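Local coordinates for protein bifunctional endo-1,4-beta-xylanase A (Neocallimastix patriciarum, PDB 2VG9) that hydrolyses internal beta-1,4 linkages of xylan, as an endo-1,4-beta-xylanase of glycoside hydrolase family 11 built on a beta jelly roll, at residues Gln9-Gly14 with Glu22-Gly27; Asp17-Glu22 with Arg57-Gly62; Ala38-Glu43 with Phe53-Gly58; Tyr70-Leu75 with Ser169-Val174. All blocks are in the same frame, centred on the assembly; numbering follows the deposited sequence.

Interaction 1: Gln9-Gly14 with Glu22-Gly27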
loop_
_atom_site.group_PDB
_atom_site.type_symbol
_atom_site.label_atom_id
_atom_site.label_comp_id
_atom_site.label_asym_id
_atom_site.label_seq_id
_atom_site.Cartn_x
_atom_site.Cartn_y
_atom_site.Cartn_z
ATOM N N GLN A 9 -7.194 20.349 7.536
ATOM C CA GLN A 9 -7.610 18.939 7.616
ATOM C C GLN A 9 -6.414 18.062 7.335
ATOM O O GLN A 9 -5.725 18.281 6.341
ATOM C CB GLN A 9 -8.685 18.612 6.570
ATOM C CG GLN A 9 -9.877 19.566 6.516
ATOM C CD GLN A 9 -10.668 19.582 7.794
ATOM O OE1 GLN A 9 -11.034 20.659 8.289
ATOM N NE2 GLN A 9 -10.936 18.398 8.353
ATOM N N ASN A 10 -6.182 17.072 8.194
ATOM C CA ASN A 10 -5.087 16.128 7.989
ATOM C C ASN A 10 -5.438 14.865 7.193
ATOM O O ASN A 10 -4.554 14.068 6.886
ATOM C CB ASN A 10 -4.444 15.755 9.324
ATOM C CG ASN A 10 -3.541 16.879 9.872
ATOM O OD1 ASN A 10 -3.047 17.740 9.121
ATOM N ND2 ASN A 10 -3.333 16.871 11.178
ATOM N N GLN A 11 -6.721 14.684 6.866
ATOM C CA GLN A 11 -7.167 13.490 6.154
ATOM C C GLN A 11 -8.406 13.771 5.322
ATOM O O GLN A 11 -9.218 14.626 5.683
ATOM C CB GLN A 11 -7.472 12.369 7.143
ATOM C CG GLN A 11 -7.880 11.037 6.499
ATOM C CD GLN A 11 -8.375 10.064 7.535
ATOM O OE1 GLN A 11 -8.987 10.473 8.544
ATOM N NE2 GLN A 11 -8.095 8.770 7.326
ATOM N N HIS A 12 -8.523 13.057 4.203
ATOM C CA HIS A 12 -9.752 12.952 3.415
ATOM C C HIS A 12 -9.819 11.520 2.896
ATOM O O HIS A 12 -8.843 10.995 2.334
ATOM C CB HIS A 12 -9.751 13.892 2.205
ATOM C CG HIS A 12 -9.676 15.350 2.543
ATOM N ND1 HIS A 12 -10.719 16.034 3.124
ATOM C CD2 HIS A 12 -8.689 16.261 2.356
ATOM C CE1 HIS A 12 -10.372 17.298 3.306
ATOM N NE2 HIS A 12 -9.152 17.466 2.826
ATOM N N LYS A 13 -10.968 10.876 3.080
ATOM C CA LYS A 13 -11.174 9.569 2.505
ATOM C C LYS A 13 -12.582 9.512 1.898
ATOM O O LYS A 13 -13.512 10.132 2.406
ATOM C CB LYS A 13 -10.940 8.436 3.519
ATOM C CG LYS A 13 -11.994 8.306 4.564
ATOM C CD LYS A 13 -11.778 7.096 5.495
ATOM C CE LYS A 13 -11.246 7.525 6.881
ATOM N NZ LYS A 13 -12.117 8.524 7.617
ATOM N N GLY A 14 -12.710 8.764 0.806
ATOM C CA GLY A 14 -13.981 8.641 0.137
ATOM C C GLY A 14 -13.901 7.603 -0.922
ATOM O O GLY A 14 -12.997 6.748 -0.923
ATOM N N GLU A 22 -7.895 7.819 -0.368
ATOM C CA GLU A 22 -7.518 8.233 0.976
ATOM C C GLU A 22 -6.198 9.011 0.886
ATOM O O GLU A 22 -5.233 8.539 0.269
ATOM C CB GLU A 22 -7.360 7.006 1.894
ATOM C CG GLU A 22 -6.691 7.338 3.239
ATOM C CD GLU A 22 -6.843 6.223 4.270
ATOM O OE1 GLU A 22 -6.635 5.035 3.912
ATOM O OE2 GLU A 22 -7.146 6.551 5.458
ATOM N N ILE A 23 -6.184 10.205 1.477
ATOM C CA ILE A 23 -4.948 10.986 1.664
ATOM C C ILE A 23 -4.882 11.381 3.144
ATOM O O ILE A 23 -5.923 11.701 3.746
ATOM C CB ILE A 23 -4.896 12.236 0.724
ATOM C CG1 ILE A 23 -3.576 12.990 0.925
ATOM C CG2 ILE A 23 -6.235 13.116 0.857
ATOM C CD1 ILE A 23 -3.284 14.074 -0.024
ATOM N N TRP A 24 -3.684 11.318 3.736
ATOM C CA TRP A 24 -3.511 11.626 5.153
ATOM C C TRP A 24 -2.106 12.164 5.380
ATOM O O TRP A 24 -1.163 11.826 4.636
ATOM C CB TRP A 24 -3.791 10.375 6.007
ATOM C CG TRP A 24 -3.335 10.453 7.438
ATOM C CD1 TRP A 24 -4.081 10.792 8.537
ATOM C CD2 TRP A 24 -2.014 10.175 7.922
ATOM N NE1 TRP A 24 -3.296 10.762 9.663
ATOM C CE2 TRP A 24 -2.027 10.374 9.311
ATOM C CE3 TRP A 24 -0.824 9.795 7.306
ATOM C CZ2 TRP A 24 -0.892 10.187 10.097
ATOM C CZ3 TRP A 24 0.296 9.619 8.078
ATOM C CH2 TRP A 24 0.256 9.819 9.463
ATOM N N THR A 25 -1.961 13.018 6.391
ATOM C CA THR A 25 -0.629 13.455 6.825
ATOM C C THR A 25 -0.577 13.649 8.332
ATOM O O THR A 25 -1.586 13.857 8.980
ATOM C CB THR A 25 -0.123 14.731 6.078
ATOM O OG1 THR A 25 1.285 14.913 6.345
ATOM C CG2 THR A 25 -0.928 15.974 6.517
ATOM N N ASN A 26 0.610 13.483 8.894
ATOM C CA ASN A 26 0.908 13.994 10.207
ATOM C C ASN A 26 2.132 14.853 10.022
ATOM O O ASN A 26 3.232 14.337 9.750
ATOM C CB ASN A 26 1.217 12.874 11.189
ATOM C CG ASN A 26 1.497 13.398 12.572
ATOM O OD1 ASN A 26 0.574 13.673 13.324
ATOM N ND2 ASN A 26 2.775 13.543 12.915
ATOM N N GLY A 27 1.931 16.162 10.078
ATOM C CA GLY A 27 3.031 17.110 10.118
ATOM C C GLY A 27 3.547 17.598 8.785
ATOM O O GLY A 27 4.455 18.430 8.760
HETATM O O HOH W 1 -0.565 17.844 10.467
#
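Asn-10 opens the pairing with Thr-25: its carbonyl O takes the Thr-25 N-H (2.8 Å between N and O, 153° at the hydrogen) while also lying 3.2 Å from Trp-24 CA, a CA-H...O contact. The methyl CG2 of Thr-25 sits 3.8 Å from Asn-10 OD1, and a water links that OD1, weakly, to Gly-27 N. Next comes Gln-11, whose CB approaches the rim of the Trp-24 indole near the ring plane, 4.0 Å from CD1. With CG anti to the backbone N (chi1 -177°) and the chain extended beyond it, its amide reaches along the sheet surface to Glu-22. There Gln-11 NE2 donates to Glu-22 OE2 at 3.1 Å, a bent bond on the anti lone pair, the amide and carboxylate nearly coplanar. His-12 exchanges both backbone bonds with Ile-23, N to O at 3.0 Å and O to N at 2.9 Å, and its CB rests against Ile-23 CG2 on the opposite face, which strand 2-5 covers. Lys-13 pairs with Glu-22 without backbone bonds, CB facing CB, and its NZ stays 5.8 Å from Glu-22 OE2. These strands form an antiparallel beta hairpin at the border of the jelly roll. Since Glu-22 OE1 bridges to Arg-56, each carboxylate oxygen has its own partner; the amide steadies the group's rotation, and the nearby cations would probably favour its charged form.

Interaction 2: Asp17-Glu22 with Arg57-Gly62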
loop_
_atom_site.group_PDB
_atom_site.type_symbol
_atom_site.label_atom_id
_atom_site.label_comp_id
_atom_site.label_asym_id
_atom_site.label_seq_id
_atom_site.Cartn_x
_atom_site.Cartn_y
_atom_site.Cartn_z
ATOM N N ASP A 17 -16.130 6.503 -8.602
ATOM C CA ASP A 17 -16.079 5.561 -9.730
ATOM C C ASP A 17 -15.864 4.118 -9.237
ATOM O O ASP A 17 -15.293 3.279 -9.975
ATOM C CB ASP A 17 -14.950 5.939 -10.703
ATOM C CG ASP A 17 -15.313 7.080 -11.673
ATOM O OD1 ASP A 17 -16.457 7.578 -11.732
ATOM O OD2 ASP A 17 -14.434 7.468 -12.447
ATOM N N GLY A 18 -16.302 3.819 -8.013
ATOM C CA GLY A 18 -16.184 2.448 -7.491
ATOM C C GLY A 18 -14.844 2.087 -6.859
ATOM O O GLY A 18 -14.622 0.949 -6.460
ATOM N N PHE A 19 -13.959 3.075 -6.740
ATOM C CA PHE A 19 -12.646 2.883 -6.122
ATOM C C PHE A 19 -12.449 3.836 -4.960
ATOM O O PHE A 19 -12.836 5.000 -5.046
ATOM C CB PHE A 19 -11.532 3.064 -7.165
ATOM C CG PHE A 19 -11.510 1.994 -8.207
ATOM C CD1 PHE A 19 -10.916 0.750 -7.938
ATOM C CD2 PHE A 19 -12.074 2.221 -9.463
ATOM C CE1 PHE A 19 -10.898 -0.239 -8.923
ATOM C CE2 PHE A 19 -12.070 1.224 -10.444
ATOM C CZ PHE A 19 -11.492 0.006 -10.177
ATOM N N SER A 20 -11.874 3.352 -3.855
ATOM C CA SER A 20 -11.638 4.226 -2.715
ATOM C C SER A 20 -10.602 5.280 -3.063
ATOM O O SER A 20 -9.858 5.141 -4.051
ATOM C CB SER A 20 -11.140 3.425 -1.487
ATOM O OG SER A 20 -9.847 2.868 -1.718
ATOM N N TYR A 21 -10.544 6.322 -2.240
ATOM C CA TYR A 21 -9.389 7.203 -2.187
ATOM C C TYR A 21 -9.154 7.590 -0.720
ATOM O O TYR A 21 -10.094 7.656 0.071
ATOM C CB TYR A 21 -9.548 8.437 -3.109
ATOM C CG TYR A 21 -10.615 9.431 -2.663
ATOM C CD1 TYR A 21 -10.336 10.414 -1.701
ATOM C CD2 TYR A 21 -11.895 9.406 -3.226
ATOM C CE1 TYR A 21 -11.335 11.326 -1.265
ATOM C CE2 TYR A 21 -12.911 10.315 -2.802
ATOM C CZ TYR A 21 -12.620 11.261 -1.836
ATOM O OH TYR A 21 -13.596 12.152 -1.444
ATOM N N GLU A 22 -7.895 7.819 -0.368
ATOM C CA GLU A 22 -7.518 8.233 0.976
ATOM C C GLU A 22 -6.198 9.011 0.886
ATOM O O GLU A 22 -5.233 8.539 0.269
ATOM C CB GLU A 22 -7.360 7.006 1.894
ATOM C CG GLU A 22 -6.691 7.338 3.239
ATOM C CD GLU A 22 -6.843 6.223 4.270
ATOM O OE1 GLU A 22 -6.635 5.035 3.912
ATOM O OE2 GLU A 22 -7.146 6.551 5.458
ATOM N N ARG A 57 -5.402 4.700 -3.517
ATOM C CA ARG A 57 -6.695 4.388 -4.134
ATOM C C ARG A 57 -6.779 2.901 -4.397
ATOM O O ARG A 57 -5.783 2.276 -4.813
ATOM C CB ARG A 57 -6.840 5.136 -5.461
ATOM C CG ARG A 57 -7.048 6.662 -5.264
ATOM C CD ARG A 57 -7.811 7.228 -6.412
ATOM N NE ARG A 57 -9.232 6.919 -6.290
ATOM C CZ ARG A 57 -10.157 7.289 -7.170
ATOM N NH1 ARG A 57 -9.808 7.976 -8.263
ATOM N NH2 ARG A 57 -11.434 6.974 -6.959
ATOM N N GLY A 58 -7.955 2.310 -4.185
ATOM C CA GLY A 58 -8.062 0.851 -4.368
ATOM C C GLY A 58 -9.467 0.303 -4.382
ATOM O O GLY A 58 -10.441 1.050 -4.380
ATOM N N LEU A 59 -9.550 -1.026 -4.358
ATOM C CA LEU A 59 -10.802 -1.737 -4.485
ATOM C C LEU A 59 -11.064 -2.355 -3.123
ATOM O O LEU A 59 -10.217 -3.109 -2.630
ATOM C CB LEU A 59 -10.707 -2.826 -5.588
ATOM C CG LEU A 59 -12.026 -3.542 -5.906
ATOM C CD1 LEU A 59 -13.094 -2.525 -6.326
ATOM C CD2 LEU A 59 -11.824 -4.585 -7.024
ATOM N N ASP A 60 -12.201 -2.004 -2.503
ATOM C CA ASP A 60 -12.599 -2.627 -1.208
ATOM C C ASP A 60 -13.197 -3.977 -1.491
ATOM O O ASP A 60 -13.974 -4.132 -2.452
ATOM C CB ASP A 60 -13.605 -1.765 -0.409
ATOM C CG ASP A 60 -14.280 -2.556 0.796
ATOM O OD1 ASP A 60 -13.644 -2.854 1.855
ATOM O OD2 ASP A 60 -15.498 -2.850 0.687
ATOM N N PHE A 61 -12.817 -4.966 -0.684
ATOM C CA PHE A 61 -13.366 -6.324 -0.836
ATOM C C PHE A 61 -14.395 -6.691 0.262
ATOM O O PHE A 61 -14.978 -7.781 0.248
ATOM C CB PHE A 61 -12.239 -7.350 -0.917
ATOM C CG PHE A 61 -11.540 -7.399 -2.265
ATOM C CD1 PHE A 61 -11.713 -8.498 -3.119
ATOM C CD2 PHE A 61 -10.676 -6.353 -2.678
ATOM C CE1 PHE A 61 -11.030 -8.583 -4.374
ATOM C CE2 PHE A 61 -10.022 -6.401 -3.929
ATOM C CZ PHE A 61 -10.187 -7.529 -4.781
ATOM N N GLY A 62 -14.589 -5.791 1.223
ATOM C CA GLY A 62 -15.614 -5.978 2.253
ATOM C C GLY A 62 -15.256 -6.931 3.390
ATOM O O GLY A 62 -16.119 -7.222 4.233
HETATM O O HOH W 2 -13.923 -0.162 -3.979
#
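Arg-57 sets CG anti to its own carbonyl carbon (chi1 -71°) and then turns sharply at chi3 (78°), a course that carries its guanidinium back alongside Phe-19 and Ser-20. The contact joins neighbouring antiparallel strands of the curved jelly-roll sheet, 19-22 and 57-60, their N-to-C directions 134° apart, well short of exactly antiparallel. Two backbone oxygens line up at the edge of the guanidinium, close to its plane: Arg-57 NE donates to Ser-20 O at 2.9 Å, nearly straight, and Arg-57 NH2 donates to Phe-19 O at 3.1 Å. Both donors stand above the carbonyl planes, away from the lone pairs. Tyr-21 CB lies obliquely against the same group, 3.5 Å from Arg-57 NE. The main chains are joined by Ser-20 N to Gly-58 O at 2.8 Å and by a weak return bond from Gly-58 N to Ser-20 O, so Ser-20 O receives both a side-chain and a backbone donor. Phe-19 brings its ring edge to Gly-58 O, with CD1 at 3.6 Å, and touches Leu-59 CD1 through CE1. Past the paired residues a water spans the strands, giving a proton to Gly-18 O at 2.8 Å and accepting one from Asp-60 N.

Interaction 3: Ala38-Glu43 with Phe53-Gly58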
loop_
_atom_site.group_PDB
_atom_site.type_symbol
_atom_site.label_atom_id
_atom_site.label_comp_id
_atom_site.label_asym_id
_atom_site.label_seq_id
_atom_site.Cartn_x
_atom_site.Cartn_y
_atom_site.Cartn_z
ATOM N N ALA A 38 -9.751 4.442 -10.977
ATOM C CA ALA A 38 -8.924 4.415 -9.744
ATOM C C ALA A 38 -7.698 5.337 -9.846
ATOM O O ALA A 38 -6.892 5.360 -8.934
ATOM C CB ALA A 38 -8.475 3.003 -9.421
ATOM N N THR A 39 -7.564 6.073 -10.952
ATOM C CA THR A 39 -6.354 6.881 -11.205
ATOM C C THR A 39 -6.310 8.105 -10.256
ATOM O O THR A 39 -7.344 8.545 -9.739
ATOM C CB THR A 39 -6.226 7.321 -12.717
ATOM O OG1 THR A 39 -7.290 8.207 -13.054
ATOM C CG2 THR A 39 -6.246 6.139 -13.680
ATOM N N PHE A 40 -5.114 8.648 -10.035
ATOM C CA PHE A 40 -4.909 9.810 -9.211
ATOM C C PHE A 40 -3.468 10.279 -9.366
ATOM O O PHE A 40 -2.585 9.528 -9.806
ATOM C CB PHE A 40 -5.170 9.511 -7.718
ATOM C CG PHE A 40 -4.176 8.543 -7.083
ATOM C CD1 PHE A 40 -3.163 9.018 -6.224
ATOM C CD2 PHE A 40 -4.231 7.185 -7.359
ATOM C CE1 PHE A 40 -2.256 8.123 -5.598
ATOM C CE2 PHE A 40 -3.352 6.280 -6.738
ATOM C CZ PHE A 40 -2.353 6.748 -5.855
ATOM N N LYS A 41 -3.247 11.527 -8.967
ATOM C CA LYS A 41 -1.935 12.125 -8.891
ATOM C C LYS A 41 -1.839 12.675 -7.465
ATOM O O LYS A 41 -2.844 13.108 -6.882
ATOM C CB LYS A 41 -1.873 13.267 -9.898
ATOM C CG LYS A 41 -0.530 13.997 -10.016
ATOM C CD LYS A 41 -0.675 15.235 -10.948
ATOM C CE LYS A 41 0.703 15.802 -11.329
ATOM N NZ LYS A 41 0.633 16.848 -12.438
ATOM N N ALA A 42 -0.649 12.616 -6.883
ATOM C CA ALA A 42 -0.459 13.083 -5.505
ATOM C C ALA A 42 0.887 13.767 -5.405
ATOM O O ALA A 42 1.815 13.473 -6.180
ATOM C CB ALA A 42 -0.530 11.954 -4.550
ATOM N N GLU A 43 0.993 14.668 -4.439
ATOM C CA GLU A 43 2.198 15.416 -4.237
ATOM C C GLU A 43 2.280 15.692 -2.751
ATOM O O GLU A 43 1.262 15.888 -2.089
ATOM C CB GLU A 43 2.231 16.701 -5.110
ATOM C CG GLU A 43 1.045 17.693 -4.966
ATOM C CD GLU A 43 1.204 18.691 -3.807
ATOM O OE1 GLU A 43 0.171 19.179 -3.268
ATOM O OE2 GLU A 43 2.367 18.994 -3.423
ATOM N N PHE A 53 3.225 11.126 5.269
ATOM C CA PHE A 53 2.215 11.368 4.220
ATOM C C PHE A 53 1.828 10.053 3.574
ATOM O O PHE A 53 2.691 9.172 3.363
ATOM C CB PHE A 53 2.783 12.295 3.118
ATOM C CG PHE A 53 1.841 12.557 1.967
ATOM C CD1 PHE A 53 0.871 13.558 2.057
ATOM C CD2 PHE A 53 1.924 11.815 0.787
ATOM C CE1 PHE A 53 0.009 13.812 0.993
ATOM C CE2 PHE A 53 1.052 12.058 -0.288
ATOM C CZ PHE A 53 0.100 13.073 -0.179
ATOM N N LEU A 54 0.547 9.929 3.208
ATOM C CA LEU A 54 0.126 8.801 2.376
ATOM C C LEU A 54 -0.970 9.234 1.412
ATOM O O LEU A 54 -1.781 10.107 1.747
ATOM C CB LEU A 54 -0.339 7.626 3.253
ATOM C CG LEU A 54 -1.612 7.763 4.086
ATOM C CD1 LEU A 54 -2.901 7.355 3.309
ATOM C CD2 LEU A 54 -1.476 6.942 5.406
ATOM N N ALA A 55 -0.973 8.631 0.217
ATOM C CA ALA A 55 -2.087 8.763 -0.758
ATOM C C ALA A 55 -2.313 7.427 -1.463
ATOM O O ALA A 55 -1.377 6.820 -2.022
ATOM C CB ALA A 55 -1.824 9.883 -1.793
ATOM N N ARG A 56 -3.548 6.972 -1.456
ATOM C CA ARG A 56 -3.841 5.643 -1.980
ATOM C C ARG A 56 -5.252 5.543 -2.512
ATOM O O ARG A 56 -6.175 6.205 -2.016
ATOM C CB ARG A 56 -3.634 4.598 -0.900
ATOM C CG ARG A 56 -4.413 4.850 0.338
ATOM C CD ARG A 56 -4.330 3.675 1.331
ATOM N NE ARG A 56 -3.058 3.651 2.044
ATOM C CZ ARG A 56 -2.907 3.685 3.363
ATOM N NH1 ARG A 56 -3.952 3.748 4.184
ATOM N NH2 ARG A 56 -1.688 3.654 3.853
ATOM N N ARG A 57 -5.402 4.700 -3.517
ATOM C CA ARG A 57 -6.695 4.388 -4.134
ATOM C C ARG A 57 -6.779 2.901 -4.397
ATOM O O ARG A 57 -5.783 2.276 -4.813
ATOM C CB ARG A 57 -6.840 5.136 -5.461
ATOM C CG ARG A 57 -7.048 6.662 -5.264
ATOM C CD ARG A 57 -7.811 7.228 -6.412
ATOM N NE ARG A 57 -9.232 6.919 -6.290
ATOM C CZ ARG A 57 -10.157 7.289 -7.170
ATOM N NH1 ARG A 57 -9.808 7.976 -8.263
ATOM N NH2 ARG A 57 -11.434 6.974 -6.959
ATOM N N GLY A 58 -7.955 2.310 -4.185
ATOM C CA GLY A 58 -8.062 0.851 -4.368
ATOM C C GLY A 58 -9.467 0.303 -4.382
ATOM O O GLY A 58 -10.441 1.050 -4.380
#
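One face of the Arg-57 guanidinium carries Ala-38 CA, 3.9 Å above the plane and displaced toward the rim, and at its edge, within 11° of the plane, lies Thr-39 O. That oxygen accepts from Arg-57 NH1 at 2.9 Å, the donor tilted a little from the carbonyl plane. The Phe-40 ring has Ala-38 O at its own edge, in plane, and is turned 68° from the guanidinium. What the ring meets is the aliphatic part of the arginine: the two side chains run alongside one another, pointing opposite ways, with Phe-40 CD2 coming to 3.5 Å from Arg-57 CG at an oblique approach. Phe-40 CG stands between its backbone N and carbonyl carbon (chi1 67°), and from there CE1 at the far side of the ring reaches Ala-55 CB at 4.2 Å. Next along, the methyls of Ala-42 and Ala-55 touch at 3.7 Å, and Phe-53 sends CZ to 3.6 Å from Glu-43 O. Ala-38 O is buried here without a polar partner in the model, its neighbour being Arg-57 CD at 3.3 Å. Arg-57 also bonds Phe-19 and Ser-20, so its guanidinium ties strand 19-26 to the loop residue just before strand 40-45. The two strand segments run antiparallel, 8.1 Å apart at their axes, and belong to different sheets: 40-45 to the six-stranded one, 52-60 to the larger one. No backbone-to-backbone bond is made between them; side chains carry the contact, the face-to-face packing of the beta sandwich that makes up the family 11 jelly roll.

Interaction 4: Tyr70-Leu75 with Ser169-Val174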
loop_
_atom_site.group_PDB
_atom_site.type_symbol
_atom_site.label_atom_id
_atom_site.label_comp_id
_atom_site.label_asym_id
_atom_site.label_seq_id
_atom_site.Cartn_x
_atom_site.Cartn_y
_atom_site.Cartn_z
ATOM N N TYR A 70 -9.995 -15.933 -3.195
ATOM C CA TYR A 70 -10.164 -15.322 -4.525
ATOM C C TYR A 70 -9.223 -16.028 -5.513
ATOM O O TYR A 70 -7.993 -16.104 -5.279
ATOM C CB TYR A 70 -9.871 -13.833 -4.444
ATOM C CG TYR A 70 -10.828 -13.086 -3.564
ATOM C CD1 TYR A 70 -12.004 -12.528 -4.095
ATOM C CD2 TYR A 70 -10.567 -12.919 -2.198
ATOM C CE1 TYR A 70 -12.899 -11.813 -3.276
ATOM C CE2 TYR A 70 -11.463 -12.229 -1.375
ATOM C CZ TYR A 70 -12.615 -11.683 -1.922
ATOM O OH TYR A 70 -13.468 -11.008 -1.109
ATOM N N ASP A 71 -9.793 -16.546 -6.602
ATOM C CA ASP A 71 -9.034 -17.343 -7.578
ATOM C C ASP A 71 -7.927 -16.546 -8.233
ATOM O O ASP A 71 -6.806 -17.039 -8.382
ATOM C CB ASP A 71 -9.955 -17.928 -8.648
ATOM C CG ASP A 71 -10.705 -19.179 -8.161
ATOM O OD1 ASP A 71 -10.256 -19.836 -7.189
ATOM O OD2 ASP A 71 -11.749 -19.498 -8.759
ATOM N N TYR A 72 -8.247 -15.304 -8.606
ATOM C CA TYR A 72 -7.298 -14.437 -9.281
ATOM C C TYR A 72 -7.553 -12.994 -8.862
ATOM O O TYR A 72 -8.699 -12.549 -8.831
ATOM C CB TYR A 72 -7.408 -14.587 -10.816
ATOM C CG TYR A 72 -6.277 -13.926 -11.548
ATOM C CD1 TYR A 72 -5.138 -14.650 -11.892
ATOM C CD2 TYR A 72 -6.335 -12.563 -11.884
ATOM C CE1 TYR A 72 -4.078 -14.045 -12.561
ATOM C CE2 TYR A 72 -5.272 -11.935 -12.575
ATOM C CZ TYR A 72 -4.145 -12.687 -12.899
ATOM O OH TYR A 72 -3.066 -12.099 -13.546
ATOM N N ILE A 73 -6.488 -12.273 -8.503
ATOM C CA ILE A 73 -6.599 -10.830 -8.240
ATOM C C ILE A 73 -5.484 -10.186 -9.056
ATOM O O ILE A 73 -4.314 -10.509 -8.872
ATOM C CB ILE A 73 -6.496 -10.456 -6.732
ATOM C CG1 ILE A 73 -7.545 -11.200 -5.881
ATOM C CG2 ILE A 73 -6.593 -8.877 -6.539
ATOM C CD1 ILE A 73 -7.334 -11.000 -4.326
ATOM N N GLY A 74 -5.865 -9.326 -9.999
ATOM C CA GLY A 74 -4.884 -8.608 -10.820
ATOM C C GLY A 74 -4.838 -7.121 -10.483
ATOM O O GLY A 74 -5.870 -6.517 -10.121
ATOM N N LEU A 75 -3.649 -6.529 -10.587
ATOM C CA LEU A 75 -3.509 -5.067 -10.494
ATOM C C LEU A 75 -2.556 -4.626 -11.594
ATOM O O LEU A 75 -1.428 -5.128 -11.678
ATOM C CB LEU A 75 -3.027 -4.592 -9.097
ATOM C CG LEU A 75 -2.904 -3.055 -8.823
ATOM C CD1 LEU A 75 -3.124 -2.722 -7.348
ATOM C CD2 LEU A 75 -1.533 -2.496 -9.237
ATOM N N SER A 169 5.675 0.852 -13.486
ATOM C CA SER A 169 4.500 0.354 -14.226
ATOM C C SER A 169 4.554 -1.150 -14.425
ATOM O O SER A 169 5.647 -1.744 -14.459
ATOM C CB SER A 169 4.345 1.060 -15.593
ATOM O OG SER A 169 5.412 0.717 -16.438
ATOM N N GLY A 170 3.387 -1.763 -14.578
ATOM C CA GLY A 170 3.364 -3.154 -14.943
ATOM C C GLY A 170 2.177 -3.910 -14.396
ATOM O O GLY A 170 1.271 -3.310 -13.853
ATOM N N HIS A 171 2.196 -5.229 -14.569
ATOM C CA HIS A 171 1.151 -6.111 -14.069
ATOM C C HIS A 171 1.593 -6.789 -12.774
ATOM O O HIS A 171 2.730 -7.253 -12.683
ATOM C CB HIS A 171 0.876 -7.206 -15.085
ATOM C CG HIS A 171 -0.098 -8.221 -14.583
ATOM N ND1 HIS A 171 0.301 -9.383 -13.954
ATOM C CD2 HIS A 171 -1.451 -8.199 -14.525
ATOM C CE1 HIS A 171 -0.772 -10.060 -13.576
ATOM N NE2 HIS A 171 -1.841 -9.359 -13.900
ATOM N N ILE A 172 0.713 -6.809 -11.776
ATOM C CA ILE A 172 0.951 -7.572 -10.549
ATOM C C ILE A 172 -0.181 -8.586 -10.351
ATOM O O ILE A 172 -1.366 -8.224 -10.282
ATOM C CB ILE A 172 1.045 -6.652 -9.296
ATOM C CG1 ILE A 172 2.174 -5.591 -9.483
ATOM C CG2 ILE A 172 1.147 -7.498 -7.959
ATOM C CD1 ILE A 172 2.139 -4.474 -8.477
ATOM N N THR A 173 0.204 -9.855 -10.268
ATOM C CA THR A 173 -0.703 -10.906 -9.840
ATOM C C THR A 173 -0.729 -10.936 -8.316
ATOM O O THR A 173 -0.044 -11.745 -7.662
ATOM C CB THR A 173 -0.337 -12.280 -10.438
ATOM O OG1 THR A 173 0.011 -12.110 -11.823
ATOM C CG2 THR A 173 -1.514 -13.289 -10.259
ATOM N N VAL A 174 -1.542 -10.037 -7.767
ATOM C CA VAL A 174 -1.680 -9.850 -6.333
ATOM C C VAL A 174 -1.978 -11.205 -5.639
ATOM O O VAL A 174 -1.399 -11.516 -4.588
ATOM C CB VAL A 174 -2.794 -8.801 -6.031
ATOM C CG1 VAL A 174 -3.089 -8.719 -4.543
ATOM C CG2 VAL A 174 -2.380 -7.386 -6.583
HETATM O O HOH W 3 -1.121 -13.619 -14.338
#
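The strand that leads into helix 174-182 pairs here with strand 73-86, Leu-75 lying opposite Ile-172 as an antiparallel hydrogen-bonded pair. Ile-172 N reaches Leu-75 O at 2.7 Å (165° at the hydrogen), and Leu-75 N returns a bond to Ile-172 O at 2.9 Å. The same Ile-172 O receives a CA-H...O contact from Gly-74 CA and a weak bond from Val-174 N, which closes an inverse gamma turn centred on Thr-173. Strand 169-173 is the outermost strand of the six-stranded sheet of the jelly roll, and the turn bends the chain off that edge into the helix, bringing Val-174 under the sheet. On this buried side Val-174 spans two residues of the other strand: its CB meets Ile-73 CG2 at 3.8 Å, and its CG2 meets Leu-75 CB, also at 3.8 Å. Leu-191 and Val-194 of strand 190-200 extend this apolar layer. Tyr-72 lies over the other surface. Its side chain leaves the backbone on the side away from N (chi1 -169°), and the ring crosses the Thr-173 side chain at about a right angle, Tyr-72 CE1 lying 3.5 Å from the methyl CG2 of Thr-173. The hydroxyl then stands near His-171, whose side chain approaches from the opposite direction. A water at the edge of the tyrosine ring, in its plane, lies 2.6 Å from Tyr-72 OH and donates to Thr-173 OG1, the oxygen that Asp-133 also holds by a hydrogen bond. Ser-175 at the start of the helix reaches back through OG to Ile-73 N.

Interactions 1 and 2 lie along strand 19-26 and share Glu-22; Gly-14 O and Tyr-21 N, 2.8 Å apart, continue the hairpin of interaction 1 into interaction 2. Interaction 3 has Arg-57 and Gly-58 in common with interaction 2 and adds the other sheet, with Phe-19 CG 3.4 Å from Ala-38 CB. The salt bridge from Glu-22 OE1 to Arg-56 NH1 (3.0 Å) lies on the face away from this packing, probably that of the xylan-binding cleft, as in other family 11 xylanases. Interaction 4 is remote from interaction 1, their centres about 27 Å apart, but meets interaction 2 where Phe-61 CD1 touches Tyr-70 CZ at 3.5 Å.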